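Local coordinates for protein tyrosinase (PDB 5ZRD) that catalyses, as a copper-dependent monooxygenase, the hydroxylation and oxidation of phenols, and efficiently produces catechol derivatives at acidic pH, at residues Ser275-Ile280 / Phe317-Asn322; Trp93-Val98 / Asn322-Phe327; Trp117-Glu122 / Ala239-Cys244. One frame throughout, in Å; residues are numbered along the deposited sequence.

Interaction 1: Ser275-Ile280 / Phe317-Asn322; sequences SPHNDI and FFHHCN. With CU (copper (II) ion), chain K; O (oxygen atom), chain L.
His277 and His320 reach toward each other from two nearly antiparallel helices, whose axes stay 11.0 Å apart at their closest, and share one copper ion. His277 binds it through NE2 at 2.1 Å, and NE2 of His320 does so at 1.9 Å. The copper-bound oxygen atom also lies beside His277, 2.8 Å from its NE2 at the ring edge and in the ring plane. The imidazole planes of the two ligands stand 63° apart, an oblique pairing in which both NE2 atoms face the metal. On its far edge His277 uses ND1 to reach the carbonyl O of Glu274, and makes a weak, bent bond to OD1 of Asn278. That hold helps fix the ring's rotation.

His277 also meets His319, which binds no copper. Their rings are nearly parallel but slid apart with little overlap, and His277 CD2 approaches His319 NE2 at 3.3 Å. At Ile280 the contact turns to packing. CG2, anti to the backbone N, comes within 3.3 Å of ND1 of His319, and CB lies near CE1 of the same ring. ND1 of His319 probably bonds OE1 of Glu119, though the modelled distance is doubtfully short; such a bond would help hold this second-shell ring against the copper ligand.

His281, one turn beyond His277 on helix 274-285, adds the third histidine of this copper site. Tyr241 of helix 237-244 touches both Pro276 and His319, while His320 stacks on His94 of helix 90-108, placing the pair within the helical core of the di-copper fold.

Interaction 2: Trp93-Val98 / Asn322-Phe327; sequences WHRMYV and NVDRMF. With CU (copper (II) ion), chain J.
Arg95 carries this contact, using its edge for Asp324 and a face for Phe327. The charged part is a salt bridge in which NE of Arg95 gives its N-H to OD1 of Asp324 at 2.8 Å, with an N-H...O angle of 151°. The oxygen is met on its syn side, and the guanidinium stands almost upright to the carboxylate, their planes 84° apart. Asp324 reaches across because its CG lies anti to the backbone N. A water bridges the two helices, donating to the carbonyl O of Arg95 at 2.8 Å and to OD2 of Asp324 at 3.0 Å; the same OD2 is bonded to the hydroxyl of Tyr400. Both oxygens of this buried carboxylate are therefore engaged.

The second kind is cation-pi stacking. Beyond the bend at chi3 (-78°), the guanidinium of Arg95 lies flat on the Phe327 ring, with centres 4.0 Å apart. NH2 of Arg95 sits over one face of the ring, 3.2 Å from CD2 of Phe327. NH1 of Arg95 is bound by Cys389 O and Gln331 OE1, which helps hold the group flat.

Within the helices, NE and NH2 of Arg325 grip OD1 of Asn322 side-on. Next to Arg95, His94 binds the other copper ion through NE2 at 2.2 Å, alongside His57 and His85; CE3 of Trp93 covers the centre of one face of its ring.

The contact thus fastens helix 90-108, which supplies a copper ligand, to helix 315-334, which supplies His320. Strand 398-400 packs on helix 315-334 through Phe398 and Tyr400, and Phe327 also touches Pro91 and Thr92 near the start of helix 90-108.

Interaction 3: Trp117-Glu122 / Ala239-Cys244; sequences WDETDE and AKYVRC
In Glu119, chi1 of -69° sets CG beside the backbone N and anti to the carbonyl carbon, and the extended remainder of the chain carries the carboxylate to the phenol of Tyr241. In the next residue, Thr120, chi1 of 52° puts OG1 between the backbone N and the carbonyl carbon, where it bonds Ser404, and turns the methyl CG2 toward the same tyrosine. Tyr241 thus meets a polar partner at its hydroxyl and an aliphatic one lower on the ring.

OH of Tyr241 donates to OE2 of Glu119 at 2.5 Å, a very short separation whose exact value is doubtful. The carboxylate and phenol planes lie 25° apart, although the two side chains cross at about a right angle. Nearer the backbone, CG2 of Thr120 packs obliquely against CD2 of Tyr241 at 3.5 Å. Behind the acid, CG of Glu119 rests 3.7 Å above the centre of the Trp117 indole.

The buried carboxylate has further partners: OE2 also accepts from ND2 of Asn322, while OE1 faces His319. Donors at OE2 from Tyr241 and Asn322 would probably help stabilise a charged carboxylate.

The loop that presents Glu119 is a type I beta turn from Asp118 to Asp121, and Asp121 then serves as the N-cap of helix 122-127, its OD1 accepting from the backbone N of Thr124. Glu119 ties this turn to helix 237-244 and helix 315-334, consistent with an outer layer, beyond the copper ligands His277, His281 and His320, in the tyrosinase central domain.

Overall arrangement
All three contacts are buried, with interaction 1 nearest the middle, its centre about 5 Å from the centre of the chain, against about 12 and 13 Å for the centres of interactions 2 and 3. Helix 315-334 belongs to both interaction 1 and interaction 2, which share Asn322, and the two copper sites adjoin there. Their chemistry differs with place: metal coordination and imidazole packing in interaction 1, a salt bridge with a cation-pi stack in interaction 2, and a hydrogen-bonded carboxylate in interaction 3. Glu119 joins the last to the others through His319 and Asn322, while Arg325 and Asp118 add a weak, long ion pair between interactions 2 and 3.

Interaction 1: Ser275-Ile280 / Phe317-Asn322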
loop_
_atom_site.group_PDB
_atom_site.type_symbol
_atom_site.label_atom_id
_atom_site.label_comp_id
_atom_site.label_asym_id
_atom_site.label_seq_id
_atom_site.Cartn_x
_atom_site.Cartn_y
_atom_site.Cartn_z
ATOM N N SER A 275 25.856 16.507 -20.512
ATOM C CA SER A 275 25.369 17.889 -20.503
ATOM C C SER A 275 25.066 18.376 -21.927
ATOM O O SER A 275 23.940 18.693 -22.241
ATOM C CB SER A 275 26.337 18.781 -19.744
ATOM O OG SER A 275 25.795 20.078 -19.524
ATOM N N PRO A 276 26.075 18.446 -22.792
ATOM C CA PRO A 276 25.835 18.835 -24.162
ATOM C C PRO A 276 24.842 17.911 -24.867
ATOM O O PRO A 276 24.059 18.368 -25.732
ATOM C CB PRO A 276 27.207 18.764 -24.853
ATOM C CG PRO A 276 28.059 17.990 -23.879
ATOM C CD PRO A 276 27.504 18.413 -22.542
ATOM N N HIS A 277 24.867 16.641 -24.470
ATOM C CA HIS A 277 23.872 15.638 -24.892
ATOM C C HIS A 277 22.456 16.129 -24.579
ATOM O O HIS A 277 21.614 16.180 -25.467
ATOM C CB HIS A 277 24.158 14.271 -24.270
ATOM C CG HIS A 277 22.937 13.459 -23.997
ATOM N ND1 HIS A 277 22.194 13.617 -22.838
ATOM C CD2 HIS A 277 22.343 12.461 -24.678
ATOM C CE1 HIS A 277 21.189 12.751 -22.828
ATOM N NE2 HIS A 277 21.258 12.020 -23.931
ATOM N N ASN A 278 22.225 16.465 -23.320
ATOM C CA ASN A 278 20.981 17.069 -22.871
ATOM C C ASN A 278 20.590 18.235 -23.793
ATOM O O ASN A 278 19.421 18.306 -24.233
ATOM C CB ASN A 278 21.070 17.501 -21.411
ATOM C CG ASN A 278 21.030 16.340 -20.448
ATOM O OD1 ASN A 278 20.975 15.181 -20.862
ATOM N ND2 ASN A 278 21.062 16.640 -19.162
ATOM N N ASP A 279 21.542 19.105 -24.128
ATOM C CA ASP A 279 21.237 20.277 -24.979
ATOM C C ASP A 279 20.616 19.882 -26.312
ATOM O O ASP A 279 19.654 20.513 -26.762
ATOM C CB ASP A 279 22.494 21.119 -25.246
ATOM C CG ASP A 279 23.110 21.716 -23.966
ATOM O OD1 ASP A 279 22.414 21.857 -22.918
ATOM O OD2 ASP A 279 24.312 22.048 -24.016
ATOM N N ILE A 280 21.148 18.828 -26.936
ATOM C CA ILE A 280 20.777 18.474 -28.282
ATOM C C ILE A 280 19.353 17.923 -28.215
ATOM O O ILE A 280 18.550 18.206 -29.061
ATOM C CB ILE A 280 21.792 17.493 -28.930
ATOM C CG1 ILE A 280 23.141 18.141 -29.269
ATOM C CG2 ILE A 280 21.223 16.822 -30.160
ATOM C CD1 ILE A 280 23.073 19.354 -30.205
ATOM N N PHE A 317 19.161 7.962 -32.438
ATOM C CA PHE A 317 20.267 6.997 -32.559
ATOM C C PHE A 317 21.455 7.624 -33.295
ATOM O O PHE A 317 22.618 7.301 -32.978
ATOM C CB PHE A 317 19.753 5.698 -33.182
ATOM C CG PHE A 317 18.851 4.992 -32.221
ATOM C CD1 PHE A 317 17.523 5.344 -32.139
ATOM C CD2 PHE A 317 19.372 4.154 -31.263
ATOM C CE1 PHE A 317 16.707 4.782 -31.176
ATOM C CE2 PHE A 317 18.547 3.581 -30.307
ATOM C CZ PHE A 317 17.218 3.891 -30.263
ATOM N N PHE A 318 21.179 8.529 -34.228
ATOM C CA PHE A 318 22.251 9.262 -34.923
ATOM C C PHE A 318 22.989 10.180 -33.932
ATOM O O PHE A 318 24.215 10.358 -33.978
ATOM C CB PHE A 318 21.643 10.049 -36.091
ATOM C CG PHE A 318 21.200 9.135 -37.203
ATOM C CD1 PHE A 318 19.963 8.522 -37.160
ATOM C CD2 PHE A 318 22.062 8.801 -38.225
ATOM C CE1 PHE A 318 19.591 7.624 -38.139
ATOM C CE2 PHE A 318 21.666 7.927 -39.223
ATOM C CZ PHE A 318 20.435 7.339 -39.178
ATOM N N HIS A 319 22.206 10.788 -33.050
ATOM C CA HIS A 319 22.693 11.657 -32.013
ATOM C C HIS A 319 23.531 10.871 -30.997
ATOM O O HIS A 319 24.637 11.276 -30.650
ATOM C CB HIS A 319 21.514 12.320 -31.306
ATOM C CG HIS A 319 21.849 12.870 -29.968
ATOM N ND1 HIS A 319 22.755 13.885 -29.792
ATOM C CD2 HIS A 319 21.399 12.545 -28.743
ATOM C CE1 HIS A 319 22.815 14.193 -28.514
ATOM N NE2 HIS A 319 22.019 13.350 -27.846
ATOM N N HIS A 320 22.954 9.796 -30.500
ATOM C CA HIS A 320 23.596 8.985 -29.519
ATOM C C HIS A 320 24.802 8.247 -30.086
ATOM O O HIS A 320 25.674 7.886 -29.311
ATOM C CB HIS A 320 22.631 8.018 -28.848
ATOM C CG HIS A 320 22.136 8.575 -27.557
ATOM N ND1 HIS A 320 22.893 8.542 -26.422
ATOM C CD2 HIS A 320 21.006 9.239 -27.247
ATOM C CE1 HIS A 320 22.247 9.143 -25.456
ATOM N NE2 HIS A 320 21.079 9.548 -25.929
ATOM N N CYS A 321 24.906 8.103 -31.395
ATOM C CA CYS A 321 26.121 7.525 -31.966
ATOM C C CYS A 321 27.226 8.595 -31.903
ATOM O O CYS A 321 28.414 8.311 -31.629
ATOM C CB CYS A 321 25.833 6.972 -33.360
ATOM S SG CYS A 321 27.241 6.188 -34.194
ATOM N N ASN A 322 26.814 9.854 -32.050
ATOM C CA ASN A 322 27.784 10.929 -31.864
ATOM C C ASN A 322 28.204 11.052 -30.389
ATOM O O ASN A 322 29.331 11.337 -30.115
ATOM C CB ASN A 322 27.266 12.269 -32.375
ATOM C CG ASN A 322 28.396 13.263 -32.467
ATOM O OD1 ASN A 322 29.375 13.022 -33.195
ATOM N ND2 ASN A 322 28.268 14.351 -31.717
HETATM CU CU CU K . 20.006 10.931 -25.273
HETATM O O O L . 19.061 10.316 -23.419
#

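Interaction 2: Trp93-Val98 / Asn322-Phe327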
loop_
_atom_site.group_PDB
_atom_site.type_symbol
_atom_site.label_atom_id
_atom_site.label_comp_id
_atom_site.label_asym_id
_atom_site.label_seq_id
_atom_site.Cartn_x
_atom_site.Cartn_y
_atom_site.Cartn_z
ATOM N N TRP A 93 25.593 2.481 -20.989
ATOM C CA TRP A 93 24.269 1.966 -21.299
ATOM C C TRP A 93 23.912 2.384 -22.711
ATOM O O TRP A 93 23.425 1.539 -23.470
ATOM C CB TRP A 93 23.192 2.409 -20.310
ATOM C CG TRP A 93 21.887 1.741 -20.581
ATOM C CD1 TRP A 93 21.473 0.540 -20.083
ATOM C CD2 TRP A 93 20.857 2.188 -21.483
ATOM N NE1 TRP A 93 20.236 0.232 -20.578
ATOM C CE2 TRP A 93 19.844 1.207 -21.462
ATOM C CE3 TRP A 93 20.698 3.304 -22.310
ATOM C CZ2 TRP A 93 18.691 1.306 -22.228
ATOM C CZ3 TRP A 93 19.555 3.404 -23.070
ATOM C CH2 TRP A 93 18.564 2.420 -23.019
ATOM N N HIS A 94 24.119 3.670 -23.021
ATOM C CA HIS A 94 23.745 4.151 -24.351
ATOM C C HIS A 94 24.675 3.543 -25.392
ATOM O O HIS A 94 24.244 3.353 -26.498
ATOM C CB HIS A 94 23.715 5.671 -24.454
ATOM C CG HIS A 94 22.580 6.231 -23.695
ATOM N ND1 HIS A 94 22.627 6.339 -22.359
ATOM C CD2 HIS A 94 21.351 6.642 -24.084
ATOM C CE1 HIS A 94 21.466 6.797 -21.921
ATOM N NE2 HIS A 94 20.672 7.021 -22.967
ATOM N N ARG A 95 25.915 3.216 -25.028
ATOM C CA ARG A 95 26.816 2.543 -25.963
ATOM C C ARG A 95 26.174 1.233 -26.416
ATOM O O ARG A 95 26.167 0.940 -27.611
ATOM C CB ARG A 95 28.192 2.283 -25.333
ATOM C CG ARG A 95 29.160 1.448 -26.171
ATOM C CD ARG A 95 30.587 1.603 -25.671
ATOM N NE ARG A 95 31.168 2.862 -26.111
ATOM C CZ ARG A 95 32.355 3.341 -25.763
ATOM N NH1 ARG A 95 33.155 2.627 -24.988
ATOM N NH2 ARG A 95 32.747 4.511 -26.248
ATOM N N MET A 96 25.663 0.467 -25.467
ATOM C CA MET A 96 25.102 -0.795 -25.785
ATOM C C MET A 96 23.772 -0.599 -26.527
ATOM O O MET A 96 23.435 -1.384 -27.454
ATOM C CB MET A 96 24.898 -1.637 -24.531
ATOM C CG MET A 96 26.207 -2.133 -23.955
ATOM S SD MET A 96 27.264 -2.926 -25.193
ATOM C CE MET A 96 26.088 -4.126 -25.826
ATOM N N TYR A 97 23.040 0.455 -26.165
ATOM C CA TYR A 97 21.739 0.709 -26.793
ATOM C C TYR A 97 21.945 0.903 -28.283
ATOM O O TYR A 97 21.223 0.313 -29.099
ATOM C CB TYR A 97 21.033 1.915 -26.177
ATOM C CG TYR A 97 19.593 2.162 -26.565
ATOM C CD1 TYR A 97 18.763 1.167 -27.062
ATOM C CD2 TYR A 97 19.037 3.410 -26.372
ATOM C CE1 TYR A 97 17.429 1.401 -27.366
ATOM C CE2 TYR A 97 17.703 3.653 -26.627
ATOM C CZ TYR A 97 16.899 2.651 -27.134
ATOM O OH TYR A 97 15.601 2.921 -27.411
ATOM N N VAL A 98 22.941 1.696 -28.615
ATOM C CA VAL A 98 23.181 2.021 -30.010
ATOM C C VAL A 98 23.644 0.763 -30.734
ATOM O O VAL A 98 23.288 0.519 -31.886
ATOM C CB VAL A 98 24.236 3.116 -30.177
ATOM C CG1 VAL A 98 24.521 3.359 -31.652
ATOM C CG2 VAL A 98 23.809 4.403 -29.504
ATOM N N ASN A 322 26.814 9.854 -32.050
ATOM C CA ASN A 322 27.784 10.929 -31.864
ATOM C C ASN A 322 28.204 11.052 -30.389
ATOM O O ASN A 322 29.331 11.337 -30.115
ATOM C CB ASN A 322 27.266 12.269 -32.375
ATOM C CG ASN A 322 28.396 13.263 -32.467
ATOM O OD1 ASN A 322 29.375 13.022 -33.195
ATOM N ND2 ASN A 322 28.268 14.351 -31.717
ATOM N N VAL A 323 27.304 10.859 -29.452
ATOM C CA VAL A 323 27.641 10.948 -28.061
ATOM C C VAL A 323 28.622 9.815 -27.723
ATOM O O VAL A 323 29.519 9.953 -26.877
ATOM C CB VAL A 323 26.362 10.884 -27.207
ATOM C CG1 VAL A 323 26.653 10.768 -25.725
ATOM C CG2 VAL A 323 25.498 12.096 -27.477
ATOM N N ASP A 324 28.435 8.679 -28.383
ATOM C CA ASP A 324 29.278 7.507 -28.133
ATOM C C ASP A 324 30.651 7.756 -28.711
ATOM O O ASP A 324 31.637 7.361 -28.132
ATOM C CB ASP A 324 28.675 6.264 -28.778
ATOM C CG ASP A 324 29.315 4.985 -28.291
ATOM O OD1 ASP A 324 29.323 4.797 -27.050
ATOM O OD2 ASP A 324 29.768 4.175 -29.163
ATOM N N ARG A 325 30.703 8.426 -29.857
ATOM C CA ARG A 325 31.974 8.803 -30.448
ATOM C C ARG A 325 32.747 9.755 -29.522
ATOM O O ARG A 325 33.985 9.631 -29.353
ATOM C CB ARG A 325 31.717 9.454 -31.802
ATOM C CG ARG A 325 32.962 9.750 -32.604
ATOM C CD ARG A 325 32.594 10.499 -33.882
ATOM N NE ARG A 325 32.080 11.843 -33.658
ATOM C CZ ARG A 325 32.830 12.929 -33.553
ATOM N NH1 ARG A 325 34.137 12.813 -33.688
ATOM N NH2 ARG A 325 32.279 14.123 -33.333
ATOM N N MET A 326 32.036 10.691 -28.907
ATOM C CA MET A 326 32.671 11.636 -27.951
ATOM C C MET A 326 33.184 10.849 -26.735
ATOM O O MET A 326 34.278 11.085 -26.257
ATOM C CB MET A 326 31.683 12.720 -27.513
ATOM C CG MET A 326 31.299 13.688 -28.623
ATOM S SD MET A 326 32.621 14.887 -28.970
ATOM C CE MET A 326 33.480 14.084 -30.304
ATOM N N PHE A 327 32.400 9.914 -26.255
ATOM C CA PHE A 327 32.848 9.022 -25.186
ATOM C C PHE A 327 34.143 8.313 -25.613
ATOM O O PHE A 327 35.075 8.200 -24.830
ATOM C CB PHE A 327 31.718 8.052 -24.852
ATOM C CG PHE A 327 32.014 6.995 -23.829
ATOM C CD1 PHE A 327 33.071 7.108 -22.937
ATOM C CD2 PHE A 327 31.227 5.867 -23.765
ATOM C CE1 PHE A 327 33.314 6.124 -21.984
ATOM C CE2 PHE A 327 31.454 4.887 -22.796
ATOM C CZ PHE A 327 32.485 5.036 -21.894
HETATM CU CU CU J . 18.750 7.973 -22.682
HETATM O O HOH W 1 27.648 2.073 -29.707
#

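Interaction 3: Trp117-Glu122 / Ala239-Cys244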
loop_
_atom_site.group_PDB
_atom_site.type_symbol
_atom_site.label_atom_id
_atom_site.label_comp_id
_atom_site.label_asym_id
_atom_site.label_seq_id
_atom_site.Cartn_x
_atom_site.Cartn_y
_atom_site.Cartn_z
ATOM N N TRP A 117 25.590 11.425 -36.491
ATOM C CA TRP A 117 25.419 12.834 -36.820
ATOM C C TRP A 117 26.511 13.609 -36.111
ATOM O O TRP A 117 26.463 13.772 -34.901
ATOM C CB TRP A 117 24.040 13.364 -36.418
ATOM C CG TRP A 117 23.925 14.854 -36.494
ATOM C CD1 TRP A 117 24.617 15.715 -37.297
ATOM C CD2 TRP A 117 23.009 15.655 -35.752
ATOM N NE1 TRP A 117 24.217 17.005 -37.072
ATOM C CE2 TRP A 117 23.199 16.994 -36.165
ATOM C CE3 TRP A 117 22.031 15.370 -34.807
ATOM C CZ2 TRP A 117 22.486 18.054 -35.606
ATOM C CZ3 TRP A 117 21.329 16.416 -34.259
ATOM C CH2 TRP A 117 21.543 17.738 -34.662
ATOM N N ASP A 118 27.483 14.049 -36.887
ATOM C CA ASP A 118 28.556 14.864 -36.375
ATOM C C ASP A 118 28.057 16.281 -36.063
ATOM O O ASP A 118 28.096 17.161 -36.921
ATOM C CB ASP A 118 29.749 14.902 -37.343
ATOM C CG ASP A 118 31.013 15.456 -36.675
ATOM O OD1 ASP A 118 30.923 16.130 -35.604
ATOM O OD2 ASP A 118 32.089 15.228 -37.236
ATOM N N GLU A 119 27.685 16.473 -34.796
ATOM C CA GLU A 119 26.908 17.647 -34.323
ATOM C C GLU A 119 27.764 18.918 -34.283
ATOM O O GLU A 119 27.206 20.036 -34.235
ATOM C CB GLU A 119 26.361 17.384 -32.914
ATOM C CG GLU A 119 25.275 16.327 -32.873
ATOM C CD GLU A 119 25.090 15.583 -31.559
ATOM O OE1 GLU A 119 24.022 14.992 -31.400
ATOM O OE2 GLU A 119 26.008 15.588 -30.689
ATOM N N THR A 120 29.077 18.742 -34.213
ATOM C CA THR A 120 30.022 19.840 -34.037
ATOM C C THR A 120 30.959 19.983 -35.245
ATOM O O THR A 120 31.941 20.684 -35.168
ATOM C CB THR A 120 30.844 19.641 -32.759
ATOM O OG1 THR A 120 31.420 18.337 -32.770
ATOM C CG2 THR A 120 30.009 19.786 -31.505
ATOM N N ASP A 121 30.681 19.319 -36.350
ATOM C CA ASP A 121 31.417 19.559 -37.588
ATOM C C ASP A 121 30.968 20.894 -38.198
ATOM O O ASP A 121 30.009 21.518 -37.730
ATOM C CB ASP A 121 31.200 18.413 -38.619
ATOM C CG ASP A 121 29.804 18.450 -39.305
ATOM O OD1 ASP A 121 28.960 19.333 -38.992
ATOM O OD2 ASP A 121 29.560 17.601 -40.185
ATOM N N GLU A 122 31.655 21.274 -39.269
ATOM C CA GLU A 122 31.494 22.550 -39.961
ATOM C C GLU A 122 30.085 22.625 -40.579
ATOM O O GLU A 122 29.432 23.686 -40.519
ATOM C CB GLU A 122 32.617 22.725 -41.011
ATOM C CG GLU A 122 32.948 24.178 -41.374
ATOM C CD GLU A 122 33.341 25.109 -40.218
ATOM O OE1 GLU A 122 33.085 26.335 -40.349
ATOM O OE2 GLU A 122 33.900 24.621 -39.172
ATOM N N ALA A 239 31.151 24.518 -27.550
ATOM C CA ALA A 239 32.044 24.699 -26.397
ATOM C C ALA A 239 31.806 23.616 -25.336
ATOM O O ALA A 239 32.759 23.181 -24.709
ATOM C CB ALA A 239 31.834 26.059 -25.777
ATOM N N LYS A 240 30.544 23.281 -25.055
ATOM C CA LYS A 240 30.277 22.337 -23.979
ATOM C C LYS A 240 30.823 20.939 -24.343
ATOM O O LYS A 240 31.354 20.244 -23.499
ATOM C CB LYS A 240 28.776 22.309 -23.687
ATOM C CG LYS A 240 28.250 23.403 -22.767
ATOM C CD LYS A 240 27.053 22.907 -21.964
ATOM C CE LYS A 240 26.452 23.935 -21.022
ATOM N NZ LYS A 240 27.131 23.929 -19.703
ATOM N N TYR A 241 30.735 20.537 -25.617
ATOM C CA TYR A 241 31.288 19.247 -26.075
ATOM C C TYR A 241 32.821 19.254 -25.994
ATOM O O TYR A 241 33.418 18.281 -25.541
ATOM C CB TYR A 241 30.816 18.951 -27.486
ATOM C CG TYR A 241 29.594 18.083 -27.645
ATOM C CD1 TYR A 241 29.444 16.901 -26.931
ATOM C CD2 TYR A 241 28.639 18.375 -28.610
ATOM C CE1 TYR A 241 28.332 16.086 -27.099
ATOM C CE2 TYR A 241 27.539 17.555 -28.804
ATOM C CZ TYR A 241 27.383 16.405 -28.052
ATOM O OH TYR A 241 26.324 15.561 -28.249
ATOM N N VAL A 242 33.450 20.369 -26.368
ATOM C CA VAL A 242 34.910 20.527 -26.222
ATOM C C VAL A 242 35.284 20.395 -24.748
ATOM O O VAL A 242 36.148 19.586 -24.404
ATOM C CB VAL A 242 35.457 21.846 -26.807
ATOM C CG1 VAL A 242 36.934 22.014 -26.484
ATOM C CG2 VAL A 242 35.231 21.972 -28.311
ATOM N N ARG A 243 34.583 21.095 -23.866
ATOM C CA ARG A 243 34.849 20.985 -22.401
ATOM C C ARG A 243 34.790 19.527 -21.917
ATOM O O ARG A 243 35.611 19.119 -21.066
ATOM C CB ARG A 243 33.818 21.753 -21.565
ATOM C CG ARG A 243 34.195 23.181 -21.217
ATOM C CD ARG A 243 33.924 23.544 -19.767
ATOM N NE ARG A 243 34.191 24.967 -19.608
ATOM C CZ ARG A 243 35.386 25.499 -19.340
ATOM N NH1 ARG A 243 36.372 24.731 -18.901
ATOM N NH2 ARG A 243 35.582 26.799 -19.511
ATOM N N CYS A 244 33.782 18.759 -22.365
ATOM C CA CYS A 244 33.582 17.444 -21.764
ATOM C C CYS A 244 34.796 16.554 -22.045
ATOM O O CYS A 244 35.107 15.703 -21.213
ATOM C CB CYS A 244 32.270 16.800 -22.191
ATOM S SG CYS A 244 32.259 15.997 -23.815
#